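Local coordinates for delta-1-pyrroline-5-carboxylate dehydrogenase, mitochondrial (Mus musculus, PDB 4E3X), which catalyses the NAD+-dependent oxidation of glutamate gamma-semialdehyde to glutamate, the second step of mitochondrial proline degradation, at residues L38-S41 and P45-D48; G182-S187 and N193-R198; L469-T474 and G522-G527. All blocks are in the same frame, centred on the assembly; numbering follows the deposited sequence.

Contact 1. Residues L38-S41 and P45-D48; sequences LAFS and PERD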
loop_
_atom_site.group_PDB
_atom_site.type_symbol
_atom_site.label_atom_id
_atom_site.label_comp_id
_atom_site.label_asym_id
_atom_site.label_seq_id
_atom_site.Cartn_x
_atom_site.Cartn_y
_atom_site.Cartn_z
ATOM N N LEU B 38 -25.800 22.092 6.137
ATOM C CA LEU B 38 -26.713 23.197 6.425
ATOM C C LEU B 38 -27.709 23.396 5.289
ATOM O O LEU B 38 -27.457 22.986 4.158
ATOM C CB LEU B 38 -25.930 24.489 6.674
ATOM C CG LEU B 38 -24.817 24.402 7.720
ATOM C CD1 LEU B 38 -24.163 25.762 7.937
ATOM C CD2 LEU B 38 -25.346 23.845 9.032
ATOM N N ALA B 39 -28.835 24.036 5.596
ATOM C CA ALA B 39 -29.937 24.157 4.637
ATOM C C ALA B 39 -29.932 25.450 3.820
ATOM O O ALA B 39 -30.476 25.484 2.718
ATOM C CB ALA B 39 -31.277 23.995 5.347
ATOM N N PHE B 40 -29.345 26.512 4.370
ATOM C CA PHE B 40 -29.292 27.819 3.710
ATOM C C PHE B 40 -30.669 28.360 3.335
ATOM O O PHE B 40 -30.827 29.029 2.315
ATOM C CB PHE B 40 -28.367 27.782 2.485
ATOM C CG PHE B 40 -26.948 27.422 2.823
ATOM C CD1 PHE B 40 -26.002 28.404 3.060
ATOM C CD2 PHE B 40 -26.570 26.096 2.937
ATOM C CE1 PHE B 40 -24.705 28.063 3.395
ATOM C CE2 PHE B 40 -25.280 25.755 3.272
ATOM C CZ PHE B 40 -24.346 26.738 3.501
ATOM N N SER B 41 -31.664 28.074 4.172
ATOM C CA SER B 41 -33.013 28.589 3.961
ATOM C C SER B 41 -33.049 30.081 4.249
ATOM O O SER B 41 -32.177 30.611 4.933
ATOM C CB SER B 41 -34.015 27.873 4.869
ATOM O OG SER B 41 -34.050 26.487 4.595
ATOM N N PRO B 45 -28.814 31.929 9.475
ATOM C CA PRO B 45 -27.554 32.668 9.588
ATOM C C PRO B 45 -26.553 32.287 8.494
ATOM O O PRO B 45 -25.783 33.140 8.049
ATOM C CB PRO B 45 -27.019 32.234 10.956
ATOM C CG PRO B 45 -28.232 31.841 11.724
ATOM C CD PRO B 45 -29.136 31.195 10.710
ATOM N N GLU B 46 -26.562 31.028 8.062
ATOM C CA GLU B 46 -25.578 30.583 7.081
ATOM C C GLU B 46 -25.850 31.182 5.700
ATOM O O GLU B 46 -24.917 31.473 4.953
ATOM C CB GLU B 46 -25.481 29.049 7.032
ATOM C CG GLU B 46 -26.698 28.317 6.461
ATOM C CD GLU B 46 -27.711 27.889 7.513
ATOM O OE1 GLU B 46 -28.536 26.999 7.209
ATOM O OE2 GLU B 46 -27.693 28.441 8.634
ATOM N N ARG B 47 -27.122 31.379 5.369
ATOM C CA ARG B 47 -27.463 32.020 4.106
ATOM C C ARG B 47 -27.019 33.478 4.131
ATOM O O ARG B 47 -26.456 33.977 3.159
ATOM C CB ARG B 47 -28.963 31.923 3.821
ATOM C CG ARG B 47 -29.343 32.325 2.400
ATOM C CD ARG B 47 -30.855 32.361 2.235
ATOM N NE ARG B 47 -31.282 32.767 0.898
ATOM C CZ ARG B 47 -31.802 31.942 -0.007
ATOM N NH1 ARG B 47 -31.966 30.659 0.275
ATOM N NH2 ARG B 47 -32.175 32.406 -1.193
ATOM N N ASP B 48 -27.261 34.155 5.249
ATOM C CA ASP B 48 -26.793 35.529 5.410
ATOM C C ASP B 48 -25.272 35.610 5.304
ATOM O O ASP B 48 -24.734 36.467 4.600
ATOM C CB ASP B 48 -27.240 36.111 6.751
ATOM C CG ASP B 48 -28.730 36.383 6.812
ATOM O OD1 ASP B 48 -29.398 36.403 5.753
ATOM O OD2 ASP B 48 -29.229 36.592 7.937
HETATM O O HOH W 1 -29.035 24.891 8.332
HETATM O O HOH W 2 -31.242 26.973 6.798
#
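E46, in the first turn of helix 45-55, meets L38, A39 and F40 of the loop leading into that helix, and the loop is bound to the helix's first turn by side-chain-to-backbone hydrogen bonds. F40 has left-handed backbone angles where the loop turns. The glutamate CG lies between the backbone N and the carbonyl carbon (chi1 69°), and the chain bends again at chi2. Its methylene is thereby laid over one face of the F40 ring, a CH-pi contact with E46 CG 3.7 Å from the ring centroid. The carboxylate plane is steeply inclined to the ring plane (81°), and the group faces the backbone amides. E46 OE1 is met on its anti side by F40 N at 3.0 Å, while A39 N adds a weak bond to it at 3.4 Å. One water extends the network, donating to E46 OE1 and accepting from S41 N. OE1 thus serves F40 N directly, A39 N weakly and S41 N through the water. L38 CD1 packs on E46 CB at 3.7 Å. F40 also packs on L144 and V155, and L38 on R140, so the loop lies against helices 140-151 and 155-180. R47 binds the backbone of F40 itself: NH1 donates a hydrogen bond to F40 O at 2.8 Å. F40 O lies at the edge of the guanidinium, near its plane, and the donor is nearly in line with the C=O bond. A leucine here would remove the guanidinium group and would probably leave F40 O without its charged donor and the end of the loop less firmly held. Extended from CG to NE, the arginine chain runs alongside the loop, with R47 CD 3.5 Å from S41 O.

Contact 2. Residues G182-S187 and N193-R198; sequences GEQPIS and NHTVYR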
loop_
_atom_site.group_PDB
_atom_site.type_symbol
_atom_site.label_atom_id
_atom_site.label_comp_id
_atom_site.label_asym_id
_atom_site.label_seq_id
_atom_site.Cartn_x
_atom_site.Cartn_y
_atom_site.Cartn_z
ATOM N N GLY B 182 -2.809 2.847 18.900
ATOM C CA GLY B 182 -3.225 1.778 19.789
ATOM C C GLY B 182 -3.108 0.385 19.189
ATOM O O GLY B 182 -3.280 -0.614 19.888
ATOM N N GLU B 183 -2.830 0.313 17.893
ATOM C CA GLU B 183 -2.589 -0.972 17.246
ATOM C C GLU B 183 -1.136 -1.393 17.483
ATOM O O GLU B 183 -0.203 -0.950 16.791
ATOM C CB GLU B 183 -2.929 -0.925 15.752
ATOM C CG GLU B 183 -2.610 -2.223 15.011
ATOM C CD GLU B 183 -3.233 -3.453 15.663
ATOM O OE1 GLU B 183 -4.474 -3.583 15.626
ATOM O OE2 GLU B 183 -2.480 -4.293 16.210
ATOM N N GLN B 184 -0.960 -2.249 18.486
ATOM C CA GLN B 184 0.358 -2.619 18.982
ATOM C C GLN B 184 0.524 -4.130 19.008
ATOM O O GLN B 184 -0.442 -4.860 19.185
ATOM C CB GLN B 184 0.559 -2.030 20.378
ATOM C CG GLN B 184 0.672 -0.515 20.368
ATOM C CD GLN B 184 1.931 -0.048 19.663
ATOM O OE1 GLN B 184 2.954 -0.722 19.718
ATOM N NE2 GLN B 184 1.862 1.101 18.991
ATOM N N PRO B 185 1.761 -4.606 18.831
ATOM C CA PRO B 185 2.013 -6.051 18.783
ATOM C C PRO B 185 1.964 -6.713 20.156
ATOM O O PRO B 185 1.843 -6.035 21.182
ATOM C CB PRO B 185 3.424 -6.137 18.200
ATOM C CG PRO B 185 4.058 -4.834 18.563
ATOM C CD PRO B 185 2.964 -3.814 18.527
ATOM N N ILE B 186 2.042 -8.041 20.152
ATOM C CA ILE B 186 2.102 -8.841 21.371
ATOM C C ILE B 186 3.500 -8.759 21.981
ATOM O O ILE B 186 4.496 -8.830 21.259
ATOM C CB ILE B 186 1.810 -10.329 21.057
ATOM C CG1 ILE B 186 0.390 -10.495 20.509
ATOM C CG2 ILE B 186 2.033 -11.214 22.288
ATOM C CD1 ILE B 186 0.121 -11.878 19.914
ATOM N N SER B 187 3.569 -8.597 23.303
ATOM C CA SER B 187 4.823 -8.733 24.046
ATOM C C SER B 187 4.806 -10.032 24.844
ATOM O O SER B 187 3.790 -10.393 25.435
ATOM C CB SER B 187 5.022 -7.566 25.010
ATOM O OG SER B 187 5.159 -6.339 24.317
ATOM N N ASN B 193 7.481 -5.097 23.022
ATOM C CA ASN B 193 7.425 -4.704 21.611
ATOM C C ASN B 193 6.501 -3.520 21.414
ATOM O O ASN B 193 5.429 -3.468 22.021
ATOM C CB ASN B 193 6.938 -5.873 20.768
ATOM C CG ASN B 193 7.824 -7.084 20.916
ATOM O OD1 ASN B 193 9.029 -7.000 20.670
ATOM N ND2 ASN B 193 7.244 -8.209 21.340
ATOM N N HIS B 194 6.905 -2.594 20.548
ATOM C CA HIS B 194 6.127 -1.396 20.279
ATOM C C HIS B 194 6.295 -0.997 18.825
ATOM O O HIS B 194 7.407 -1.012 18.295
ATOM C CB HIS B 194 6.599 -0.264 21.197
ATOM C CG HIS B 194 5.938 1.053 20.937
ATOM N ND1 HIS B 194 4.715 1.390 21.475
ATOM C CD2 HIS B 194 6.335 2.121 20.206
ATOM C CE1 HIS B 194 4.384 2.608 21.084
ATOM N NE2 HIS B 194 5.351 3.075 20.314
ATOM N N THR B 195 5.188 -0.643 18.178
ATOM C CA THR B 195 5.234 -0.128 16.821
ATOM C C THR B 195 5.237 1.391 16.829
ATOM O O THR B 195 4.373 2.020 17.440
ATOM C CB THR B 195 4.050 -0.635 15.973
ATOM O OG1 THR B 195 4.141 -2.059 15.850
ATOM C CG2 THR B 195 4.070 -0.015 14.581
ATOM N N VAL B 196 6.225 1.963 16.151
ATOM C CA VAL B 196 6.325 3.393 15.938
ATOM C C VAL B 196 5.833 3.667 14.520
ATOM O O VAL B 196 6.400 3.152 13.553
ATOM C CB VAL B 196 7.788 3.851 16.058
ATOM C CG1 VAL B 196 7.909 5.331 15.732
ATOM C CG2 VAL B 196 8.358 3.545 17.445
ATOM N N TYR B 197 4.777 4.467 14.392
ATOM C CA TYR B 197 4.219 4.787 13.083
ATOM C C TYR B 197 4.974 5.993 12.509
ATOM O O TYR B 197 4.531 7.141 12.622
ATOM C CB TYR B 197 2.693 4.977 13.169
ATOM C CG TYR B 197 2.012 3.657 13.468
ATOM C CD1 TYR B 197 1.785 2.733 12.456
ATOM C CD2 TYR B 197 1.664 3.298 14.774
ATOM C CE1 TYR B 197 1.200 1.508 12.720
ATOM C CE2 TYR B 197 1.081 2.066 15.046
ATOM C CZ TYR B 197 0.843 1.181 14.011
ATOM O OH TYR B 197 0.273 -0.044 14.269
ATOM N N ARG B 198 6.141 5.720 11.923
ATOM C CA ARG B 198 7.015 6.746 11.360
ATOM C C ARG B 198 6.377 7.355 10.130
ATOM O O ARG B 198 5.758 6.651 9.336
ATOM C CB ARG B 198 8.353 6.141 10.914
ATOM C CG ARG B 198 9.149 5.404 11.992
ATOM C CD ARG B 198 10.441 4.808 11.413
ATOM N NE ARG B 198 10.176 3.916 10.285
ATOM C CZ ARG B 198 11.062 3.075 9.756
ATOM N NH1 ARG B 198 12.273 2.948 10.283
ATOM N NH2 ARG B 198 10.719 2.330 8.709
HETATM O O HOH W 3 3.015 -5.137 23.308
#
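Q184 and T195 centre a contact in which the loop after helix 155-180 runs roughly antiparallel (158° apart) to strand 191-199 and is joined to it by side chains. The Q184 amide imitates a neighbouring strand: T195 N donates to Q184 OE1 at 2.7 Å, and Q184 NE2 donates to T195 O at 3.1 Å, each acceptor being used on a lone pair in its carbonyl plane. Chi2 bends the glutamine chain and brings the amide there, almost parallel to the H194 ring (12° between planes), past which it slides without a hydrogen bond to ND1. Two further bonds form where the two segments approach the connecting loop: N193 N reaches S187 OG at 2.9 Å, and N193 ND2 reaches I186 O at 2.8 Å. At the other end the Y197 hydroxyl donates to E183 O, 2.7 Å from it. P185 fills the middle, its CD 3.4 Å from T195 OG1. The strand's other partner is 542-550, and the second subunit bonds to the backbone of I186 and, through Q518, to N193 OD1. Such a strand pair, projecting to meet a partner subunit, is characteristic of the oligomerisation domain of aldehyde dehydrogenases.

Contact 3. Residues L469-T474 and G522-G527; sequences LVDSTT and GARASG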
loop_
_atom_site.group_PDB
_atom_site.type_symbol
_atom_site.label_atom_id
_atom_site.label_comp_id
_atom_site.label_asym_id
_atom_site.label_seq_id
_atom_site.Cartn_x
_atom_site.Cartn_y
_atom_site.Cartn_z
ATOM N N LEU B 469 -22.267 -6.460 -20.062
ATOM C CA LEU B 469 -21.829 -5.277 -20.793
ATOM C C LEU B 469 -21.514 -4.102 -19.874
ATOM O O LEU B 469 -20.555 -3.370 -20.113
ATOM C CB LEU B 469 -22.864 -4.868 -21.844
ATOM C CG LEU B 469 -23.004 -5.848 -23.011
ATOM C CD1 LEU B 469 -24.040 -5.354 -24.010
ATOM C CD2 LEU B 469 -21.656 -6.061 -23.682
ATOM N N VAL B 470 -22.314 -3.913 -18.826
ATOM C CA VAL B 470 -22.035 -2.840 -17.872
ATOM C C VAL B 470 -20.614 -3.020 -17.328
ATOM O O VAL B 470 -19.840 -2.073 -17.226
ATOM C CB VAL B 470 -23.045 -2.819 -16.700
ATOM C CG1 VAL B 470 -22.617 -1.794 -15.647
ATOM C CG2 VAL B 470 -24.451 -2.523 -17.206
ATOM N N ASP B 471 -20.275 -4.264 -17.017
ATOM C CA ASP B 471 -18.993 -4.604 -16.433
ATOM C C ASP B 471 -17.805 -4.517 -17.403
ATOM O O ASP B 471 -16.708 -4.147 -16.991
ATOM C CB ASP B 471 -19.092 -6.009 -15.832
ATOM C CG ASP B 471 -17.779 -6.499 -15.284
ATOM O OD1 ASP B 471 -17.285 -5.926 -14.292
ATOM O OD2 ASP B 471 -17.240 -7.468 -15.845
ATOM N N SER B 472 -18.018 -4.854 -18.676
ATOM C CA SER B 472 -16.906 -5.009 -19.617
ATOM C C SER B 472 -16.701 -3.851 -20.589
ATOM O O SER B 472 -15.659 -3.768 -21.238
ATOM C CB SER B 472 -17.088 -6.291 -20.427
ATOM O OG SER B 472 -18.155 -6.133 -21.344
ATOM N N THR B 473 -17.683 -2.962 -20.703
ATOM C CA THR B 473 -17.644 -1.943 -21.752
ATOM C C THR B 473 -16.525 -0.919 -21.574
ATOM O O THR B 473 -15.873 -0.522 -22.548
ATOM C CB THR B 473 -19.007 -1.236 -21.901
ATOM O OG1 THR B 473 -19.963 -2.184 -22.391
ATOM C CG2 THR B 473 -18.917 -0.066 -22.877
ATOM N N THR B 474 -16.276 -0.505 -20.336
ATOM C CA THR B 474 -15.306 0.552 -20.085
ATOM C C THR B 474 -14.049 0.019 -19.419
ATOM O O THR B 474 -13.979 -1.146 -19.030
ATOM C CB THR B 474 -15.887 1.680 -19.198
ATOM O OG1 THR B 474 -15.764 1.319 -17.813
ATOM C CG2 THR B 474 -17.340 1.969 -19.567
ATOM N N GLY B 522 -11.886 3.264 -6.472
ATOM C CA GLY B 522 -12.070 2.037 -7.212
ATOM C C GLY B 522 -10.830 1.658 -7.991
ATOM O O GLY B 522 -9.889 2.453 -8.108
ATOM N N ALA B 523 -10.840 0.443 -8.535
ATOM C CA ALA B 523 -9.677 -0.097 -9.227
ATOM C C ALA B 523 -9.877 -0.047 -10.746
ATOM O O ALA B 523 -10.444 0.922 -11.263
ATOM C CB ALA B 523 -9.349 -1.506 -8.729
ATOM N N ARG B 524 -9.422 -1.076 -11.456
ATOM C CA ARG B 524 -9.305 -0.992 -12.912
ATOM C C ARG B 524 -8.540 0.291 -13.261
ATOM O O ARG B 524 -7.538 0.584 -12.607
ATOM C CB ARG B 524 -10.659 -1.153 -13.614
ATOM C CG ARG B 524 -11.225 -2.555 -13.344
ATOM C CD ARG B 524 -12.560 -2.814 -14.005
ATOM N NE ARG B 524 -12.960 -4.201 -13.775
ATOM C CZ ARG B 524 -14.157 -4.692 -14.073
ATOM N NH1 ARG B 524 -14.433 -5.963 -13.817
ATOM N NH2 ARG B 524 -15.078 -3.910 -14.627
ATOM N N ALA B 525 -8.975 1.054 -14.260
ATOM C CA ALA B 525 -8.236 2.269 -14.616
ATOM C C ALA B 525 -8.475 3.430 -13.642
ATOM O O ALA B 525 -7.845 4.478 -13.770
ATOM C CB ALA B 525 -8.549 2.704 -16.053
ATOM N N SER B 526 -9.368 3.241 -12.674
ATOM C CA SER B 526 -9.765 4.329 -11.767
ATOM C C SER B 526 -8.751 4.652 -10.672
ATOM O O SER B 526 -8.916 5.633 -9.939
ATOM C CB SER B 526 -11.135 4.056 -11.140
ATOM O OG SER B 526 -12.126 3.960 -12.148
ATOM N N GLY B 527 -7.698 3.849 -10.556
ATOM C CA GLY B 527 -6.609 4.191 -9.657
ATOM C C GLY B 527 -6.157 3.059 -8.758
ATOM O O GLY B 527 -6.419 1.885 -9.022
HETATM O O HOH W 4 -14.788 -1.721 -16.427
#
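R524 reaches across to D471 near the end of helix 463-472, and this one salt bridge is nearly the whole contact, which buries only 109 Å². The tight part is its polar tip. The arginine grips D471 end-on, with both terminal nitrogens on a single carboxylate oxygen: R524 NH1 is 2.9 Å from D471 OD1, on the syn side, and R524 NH2 is 3.0 Å from D471 OD1, coming from above the carboxylate plane. The planes of the two groups are 56° apart, so the pairing is not a flat two-to-two match. The aspartate is carried there with CG anti to the backbone N (chi1 176°), while the arginine stays extended from CG to NE. NH2 also makes a weak bond to the backbone O of D471, and NH1 has a stronger mate in E201 of the second subunit, so the guanidinium is held between two carboxylates of different chains.

Beyond that tip the contact is loose. T474 is linked to R524 through a water, which accepts from R524 NH2 at 2.8 Å and lies within bonding distance of T474 O, probably donating to it. The backbone at R524 is more firmly set, since S526 N to A523 O, 2.9 Å apart, closes a type II' turn, and R524 O accepts from T307 of the second subunit. In this homodimer the arginine lies at the subunit interface, with a carboxylate from each chain, beside a proline that is bound in this crystal and touches A525.

In the fold
From the N terminus the three contacts come in series, neither nesting nor crossing, and none touches another. Contact 1 closes first, over three intervening residues, and joins loop 38-41, which packs on helices 140-151 and 155-180, to the start of helix 45-55. The chain then leaves helix 155-180 and contact 2 closes the next loop, five residues long, against strand 191-199. Contact 3 spans 47 intervening residues, tying helix 463-472 to the short strand 523-524, which pairs with 476-483. Contacts 1 and 3 lie on opposite sides of the chain's centre, their centres 39 Å apart, whereas contacts 2 and 3 both meet the second subunit.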